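Local coordinates for universal stress protein A-like protein (Arabidopsis thaliana, PDB 2GM3) that binds adenosine monophosphate, probably its general molecular function as a member of the universal stress protein A family, at residues F46-L51 with I99-E104; F127-S132 with P157-K162. One frame throughout, in Å; residues are numbered along the deposited sequence.

Contact 1: F46-L51 with I99-E104; sequences FKILLL and IGVGCE
Lys47 and Glu104 meet across two neighbouring parallel strands with their side chains set obliquely, so that aliphatic carbons touch before the charges do: Lys47 CE lies 3.6 Å from Glu104 CG. Lys47 CG stands anti to the backbone N (chi1 178°), and the fully extended chain carries NZ to the carboxylate, where the salt bridge is long, 3.8 Å from NZ to Glu104 OE2. Leu49, on the same face, runs beside Glu104 and points the same way, its CD2 3.7 Å from Glu104 OE1. Without the lysine chain, as with an alanine here, the Glu104 carboxylate would probably lose this charge partner and its CG the methylene cover. Ile48 and Cys103 lie on the opposite face; at the loop end Ile48 CG1 crosses Val101, 3.7 Å from Val101 CG1, while Leu50 and Cys103 both pack on Val93 of helix 81-99. Between the faces the backbones are stitched by Ile48 N to Gly102 O, Glu104 N to Ile48 O (2.8 Å) and Leu50 N to Glu104 O (2.7 Å). Gly100, at positive phi, closes the preceding helix in a Schellman motif. Helix 81-99 followed by strand 102-109, laid parallel to strand 46-54, is the arrangement of a beta-alpha-beta crossover of an alpha/beta fold, with its strands in a parallel sheet.

Contact 2: F127-S132 with P157-K162; sequences FLVVGS and PVMTIK. With AMP (adenosine monophosphate), chain G.
The parallel pair 127-132 and 157-162 belongs to the nucleotide-binding alpha/beta fold of the universal stress proteins, with the end of strand 127-132 in the AMP site. The segment axes lie 4.5 Å apart at an angle of 31°, and the register runs from Leu128 opposite Val158 to Gly131 opposite Ile161. Leu128 and Val130 each use both N and O: Leu128 N bonds to Pro157 O, Met159 N to Leu128 O, Val130 N to Met159 O and Ile161 N to Val130 O. All four are nearly straight, with angles at hydrogen of 164° or more.

On the face of Val129, the oblique approach of Ile161 brings CD1 to 3.4 Å from Val129 CG1. Val129 CG2 instead lies alongside Met159, a selenomethionine, 4.2 Å from its CB. With chi1 at 69°, Phe127 turns the edge of its ring to that same Met159 CB, which sits near the ring plane, 4.2 Å from Phe127 CD1. Phe127 CB packs 3.6 Å from Pro157 CB. On the other face Val130 and Thr160 point the same way, with 3.7 Å between Val130 CG2 and Thr160 CG2. Helix 25-39 covers Val129 and Ile161, and helix 146-153 lies against Val130 and Thr160. From the second subunit, Trp33 meets the Phe127 ring nearly at right angles, and a strand pairs antiparallel with Val158, Met159 and Thr160, extending the sheet across the interface.

At Gly131 a CB would collide with the ribose O3', so the bare backbone lets AMP approach; Gly131 N donates a hydrogen bond to AMP O2' at 3.0 Å.

In the fold
Contact 1 closes before contact 2 opens along the chain, and the two occupy opposite flanks of one parallel sheet ordered 102-109, 46-54, 6-11, 127-132, 158-162. Strand 6-11 separates them, sharing backbone hydrogen bonds with 46-51 on one side and 127-132 on the other. Their centres lie 15 Å apart and their nearest atoms about 5 Å, without touching. Helix 25-39 packs on residues of both. Both contacts lend residues to the AMP pocket: Leu51 from contact 1, and Val130, Gly131 and Ser132 from contact 2, with Ala11 of strand 6-11 between them. Of the outer strands, 158-162 pairs with the second subunit, which links the pocket-bearing sheet to the interface with that subunit.

Contact 1: F46-L51 with I99-E104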
loop_
_atom_site.group_PDB
_atom_site.type_symbol
_atom_site.label_atom_id
_atom_site.label_comp_id
_atom_site.label_asym_id
_atom_site.label_seq_id
_atom_site.Cartn_x
_atom_site.Cartn_y
_atom_site.Cartn_z
ATOM N N PHE A 46 -5.013 -0.658 -15.225
ATOM C CA PHE A 46 -3.743 -0.511 -14.523
ATOM C C PHE A 46 -2.546 -0.587 -15.467
ATOM O O PHE A 46 -2.579 -1.307 -16.463
ATOM C CB PHE A 46 -3.620 -1.586 -13.426
ATOM C CG PHE A 46 -4.659 -1.453 -12.354
ATOM C CD1 PHE A 46 -5.917 -2.031 -12.510
ATOM C CD2 PHE A 46 -4.398 -0.710 -11.220
ATOM C CE1 PHE A 46 -6.882 -1.879 -11.541
ATOM C CE2 PHE A 46 -5.347 -0.546 -10.253
ATOM C CZ PHE A 46 -6.599 -1.137 -10.394
ATOM N N LYS A 47 -1.492 0.140 -15.121
ATOM C CA LYS A 47 -0.214 0.055 -15.803
ATOM C C LYS A 47 0.886 -0.179 -14.755
ATOM O O LYS A 47 0.971 0.529 -13.766
ATOM C CB LYS A 47 0.032 1.354 -16.585
ATOM C CG LYS A 47 1.360 1.386 -17.306
ATOM C CD LYS A 47 1.485 2.538 -18.269
ATOM C CE LYS A 47 2.855 2.496 -18.932
ATOM N NZ LYS A 47 2.832 3.113 -20.309
ATOM N N ILE A 48 1.715 -1.182 -14.968
ATOM C CA ILE A 48 2.711 -1.534 -13.990
ATOM C C ILE A 48 4.049 -0.896 -14.367
ATOM O O ILE A 48 4.511 -1.012 -15.515
ATOM C CB ILE A 48 2.845 -3.026 -13.905
ATOM C CG1 ILE A 48 1.461 -3.652 -13.667
ATOM C CG2 ILE A 48 3.856 -3.418 -12.845
ATOM C CD1 ILE A 48 0.668 -3.201 -12.403
ATOM N N LEU A 49 4.646 -0.188 -13.415
ATOM C CA LEU A 49 5.948 0.432 -13.630
ATOM C C LEU A 49 6.954 -0.334 -12.752
ATOM O O LEU A 49 6.899 -0.255 -11.552
ATOM C CB LEU A 49 5.903 1.934 -13.298
ATOM C CG LEU A 49 4.821 2.715 -14.013
ATOM C CD1 LEU A 49 4.677 4.065 -13.407
ATOM C CD2 LEU A 49 5.131 2.863 -15.493
ATOM N N LEU A 50 7.819 -1.120 -13.378
ATOM C CA LEU A 50 8.719 -1.990 -12.656
ATOM C C LEU A 50 10.057 -1.327 -12.495
ATOM O O LEU A 50 10.720 -1.027 -13.477
ATOM C CB LEU A 50 8.892 -3.291 -13.405
ATOM C CG LEU A 50 7.674 -4.189 -13.568
ATOM C CD1 LEU A 50 7.862 -5.039 -14.761
ATOM C CD2 LEU A 50 7.492 -5.077 -12.248
ATOM N N LEU A 51 10.443 -1.062 -11.251
ATOM C CA LEU A 51 11.721 -0.455 -11.002
ATOM C C LEU A 51 12.646 -1.388 -10.207
ATOM O O LEU A 51 12.270 -1.899 -9.137
ATOM C CB LEU A 51 11.536 0.865 -10.293
ATOM C CG LEU A 51 12.789 1.446 -9.643
ATOM C CD1 LEU A 51 13.763 2.046 -10.642
ATOM C CD2 LEU A 51 12.351 2.502 -8.635
ATOM N N ILE A 99 -0.564 -11.845 -19.008
ATOM C CA ILE A 99 -1.943 -11.535 -18.680
ATOM C C ILE A 99 -2.457 -10.252 -19.353
ATOM O O ILE A 99 -3.597 -9.826 -19.130
ATOM C CB ILE A 99 -2.143 -11.516 -17.159
ATOM C CG1 ILE A 99 -1.444 -10.330 -16.523
ATOM C CG2 ILE A 99 -1.658 -12.856 -16.550
ATOM C CD1 ILE A 99 -1.847 -10.153 -15.079
ATOM N N GLY A 100 -1.608 -9.645 -20.177
ATOM C CA GLY A 100 -1.983 -8.473 -20.969
ATOM C C GLY A 100 -2.022 -7.119 -20.252
ATOM O O GLY A 100 -2.684 -6.192 -20.731
ATOM N N VAL A 101 -1.320 -6.991 -19.129
ATOM C CA VAL A 101 -1.195 -5.708 -18.437
ATOM C C VAL A 101 -0.034 -4.923 -19.042
ATOM O O VAL A 101 1.094 -5.449 -19.111
ATOM C CB VAL A 101 -0.823 -5.897 -16.920
ATOM C CG1 VAL A 101 -1.043 -4.620 -16.142
ATOM C CG2 VAL A 101 -1.593 -7.037 -16.279
ATOM N N GLY A 102 -0.279 -3.669 -19.426
ATOM C CA GLY A 102 0.784 -2.783 -19.888
ATOM C C GLY A 102 1.810 -2.597 -18.759
ATOM O O GLY A 102 1.455 -2.532 -17.562
ATOM N N CYS A 103 3.081 -2.532 -19.142
ATOM C CA CYS A 103 4.139 -2.283 -18.194
ATOM C C CYS A 103 5.296 -1.505 -18.788
ATOM O O CYS A 103 5.487 -1.461 -20.000
ATOM C CB CYS A 103 4.661 -3.602 -17.595
ATOM S SG CYS A 103 5.399 -4.711 -18.765
ATOM N N GLU A 104 6.059 -0.892 -17.903
ATOM C CA GLU A 104 7.322 -0.278 -18.223
ATOM C C GLU A 104 8.300 -0.714 -17.174
ATOM O O GLU A 104 7.990 -0.701 -15.990
ATOM C CB GLU A 104 7.189 1.229 -18.179
ATOM C CG GLU A 104 6.387 1.749 -19.329
ATOM C CD GLU A 104 6.609 3.234 -19.585
ATOM O OE1 GLU A 104 6.834 4.013 -18.629
ATOM O OE2 GLU A 104 6.554 3.616 -20.761
#

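Contact 2: F127-S132 with P157-K162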
loop_
_atom_site.group_PDB
_atom_site.type_symbol
_atom_site.label_atom_id
_atom_site.label_comp_id
_atom_site.label_asym_id
_atom_site.label_seq_id
_atom_site.Cartn_x
_atom_site.Cartn_y
_atom_site.Cartn_z
ATOM N N PHE A 127 0.475 4.746 -7.090
ATOM C CA PHE A 127 1.020 4.161 -5.905
ATOM C C PHE A 127 2.247 3.299 -6.101
ATOM O O PHE A 127 2.556 2.882 -7.218
ATOM C CB PHE A 127 -0.047 3.446 -5.072
ATOM C CG PHE A 127 -0.624 2.191 -5.680
ATOM C CD1 PHE A 127 -0.317 0.958 -5.136
ATOM C CD2 PHE A 127 -1.556 2.254 -6.716
ATOM C CE1 PHE A 127 -0.893 -0.221 -5.650
ATOM C CE2 PHE A 127 -2.121 1.115 -7.232
ATOM C CZ PHE A 127 -1.797 -0.133 -6.702
ATOM N N LEU A 128 2.916 3.013 -4.983
ATOM C CA LEU A 128 4.120 2.188 -4.933
ATOM C C LEU A 128 3.811 0.877 -4.222
ATOM O O LEU A 128 3.256 0.875 -3.119
ATOM C CB LEU A 128 5.199 2.967 -4.151
ATOM C CG LEU A 128 6.512 2.299 -3.769
ATOM C CD1 LEU A 128 7.211 1.760 -5.032
ATOM C CD2 LEU A 128 7.408 3.226 -3.029
ATOM N N VAL A 129 4.151 -0.232 -4.852
ATOM C CA VAL A 129 4.090 -1.533 -4.206
ATOM C C VAL A 129 5.514 -2.010 -3.867
ATOM O O VAL A 129 6.396 -2.040 -4.733
ATOM C CB VAL A 129 3.433 -2.578 -5.112
ATOM C CG1 VAL A 129 3.400 -3.915 -4.428
ATOM C CG2 VAL A 129 2.023 -2.165 -5.526
ATOM N N VAL A 130 5.725 -2.357 -2.604
ATOM C CA VAL A 130 6.954 -2.952 -2.173
ATOM C C VAL A 130 6.572 -4.185 -1.409
ATOM O O VAL A 130 5.541 -4.210 -0.716
ATOM C CB VAL A 130 7.815 -1.991 -1.248
ATOM C CG1 VAL A 130 8.354 -0.804 -2.066
ATOM C CG2 VAL A 130 6.995 -1.473 -0.070
ATOM N N GLY A 131 7.393 -5.215 -1.551
ATOM C CA GLY A 131 7.334 -6.364 -0.691
ATOM C C GLY A 131 7.928 -5.929 0.636
ATOM O O GLY A 131 8.405 -4.802 0.758
ATOM N N SER A 132 7.886 -6.813 1.631
ATOM C CA SER A 132 8.457 -6.524 2.918
ATOM C C SER A 132 8.771 -7.827 3.614
ATOM O O SER A 132 7.984 -8.763 3.562
ATOM C CB SER A 132 7.482 -5.705 3.756
ATOM O OG SER A 132 7.914 -5.677 5.113
ATOM N N PRO A 157 0.934 7.000 -2.272
ATOM C CA PRO A 157 0.493 5.820 -1.508
ATOM C C PRO A 157 1.443 4.642 -1.641
ATOM O O PRO A 157 1.978 4.382 -2.724
ATOM C CB PRO A 157 -0.836 5.461 -2.166
ATOM C CG PRO A 157 -1.382 6.832 -2.599
ATOM C CD PRO A 157 -0.150 7.563 -3.101
ATOM N N VAL A 158 1.653 3.941 -0.540
ATOM C CA VAL A 158 2.534 2.801 -0.511
ATOM C C VAL A 158 1.758 1.579 -0.024
ATOM O O VAL A 158 1.080 1.642 0.979
ATOM C CB VAL A 158 3.806 3.045 0.403
ATOM C CG1 VAL A 158 4.767 1.895 0.264
ATOM C CG2 VAL A 158 4.540 4.324 0.018
HETATM N N MSE A 159 1.857 0.499 -0.770
HETATM C CA MSE A 159 1.246 -0.743 -0.448
HETATM C C MSE A 159 2.408 -1.624 -0.051
HETATM O O MSE A 159 3.307 -1.854 -0.870
HETATM C CB MSE A 159 0.611 -1.315 -1.716
HETATM C CG MSE A 159 0.061 -2.713 -1.526
HETATM SE SE MSE A 159 -1.529 -2.648 -0.408
HETATM C CE MSE A 159 -2.706 -2.266 -1.743
ATOM N N THR A 160 2.411 -2.104 1.191
ATOM C CA THR A 160 3.435 -3.032 1.645
ATOM C C THR A 160 2.794 -4.401 1.788
ATOM O O THR A 160 1.808 -4.555 2.520
ATOM C CB THR A 160 4.081 -2.652 3.015
ATOM O OG1 THR A 160 3.055 -2.464 3.971
ATOM C CG2 THR A 160 4.786 -1.373 2.933
ATOM N N ILE A 161 3.362 -5.382 1.076
ATOM C CA ILE A 161 2.883 -6.752 1.078
ATOM C C ILE A 161 3.963 -7.640 1.622
ATOM O O ILE A 161 5.074 -7.609 1.127
ATOM C CB ILE A 161 2.502 -7.207 -0.370
ATOM C CG1 ILE A 161 1.432 -6.264 -0.946
ATOM C CG2 ILE A 161 2.017 -8.686 -0.395
ATOM C CD1 ILE A 161 1.581 -5.955 -2.350
ATOM N N LYS A 162 3.622 -8.409 2.655
ATOM C CA LYS A 162 4.510 -9.348 3.308
ATOM C C LYS A 162 4.297 -10.703 2.703
ATOM O O LYS A 162 3.289 -10.932 2.063
ATOM C CB LYS A 162 4.233 -9.452 4.800
ATOM C CG LYS A 162 4.687 -8.227 5.582
ATOM C CD LYS A 162 4.020 -8.208 6.971
ATOM C CE LYS A 162 4.160 -6.846 7.658
ATOM N NZ LYS A 162 2.876 -6.495 8.435
HETATM P P AMP G . 12.392 -4.808 3.090
HETATM O O1P AMP G . 13.752 -4.489 2.822
HETATM O O2P AMP G . 12.150 -6.222 3.468
HETATM O O3P AMP G . 11.643 -3.901 3.943
HETATM O "O5'" AMP G . 11.576 -4.685 1.727
HETATM C "C5'" AMP G . 11.866 -5.551 0.652
HETATM C "C4'" AMP G . 11.282 -4.891 -0.569
HETATM O "O4'" AMP G . 11.994 -3.653 -0.912
HETATM C "C3'" AMP G . 11.377 -5.751 -1.797
HETATM O "O3'" AMP G . 10.249 -6.674 -1.782
HETATM C "C2'" AMP G . 11.222 -4.709 -2.894
HETATM O "O2'" AMP G . 9.831 -4.449 -3.085
HETATM C "C1'" AMP G . 11.923 -3.484 -2.319
HETATM N N9 AMP G . 13.345 -3.529 -2.711
HETATM C C8 AMP G . 14.395 -3.993 -1.995
HETATM N N7 AMP G . 15.518 -3.856 -2.720
HETATM C C5 AMP G . 15.191 -3.269 -3.877
HETATM C C6 AMP G . 15.894 -2.852 -5.012
HETATM N N6 AMP G . 17.200 -2.999 -5.141
HETATM N N1 AMP G . 15.215 -2.298 -6.009
HETATM C C2 AMP G . 13.909 -2.126 -5.975
HETATM N N3 AMP G . 13.196 -2.496 -4.921
HETATM C C4 AMP G . 13.810 -3.064 -3.866
#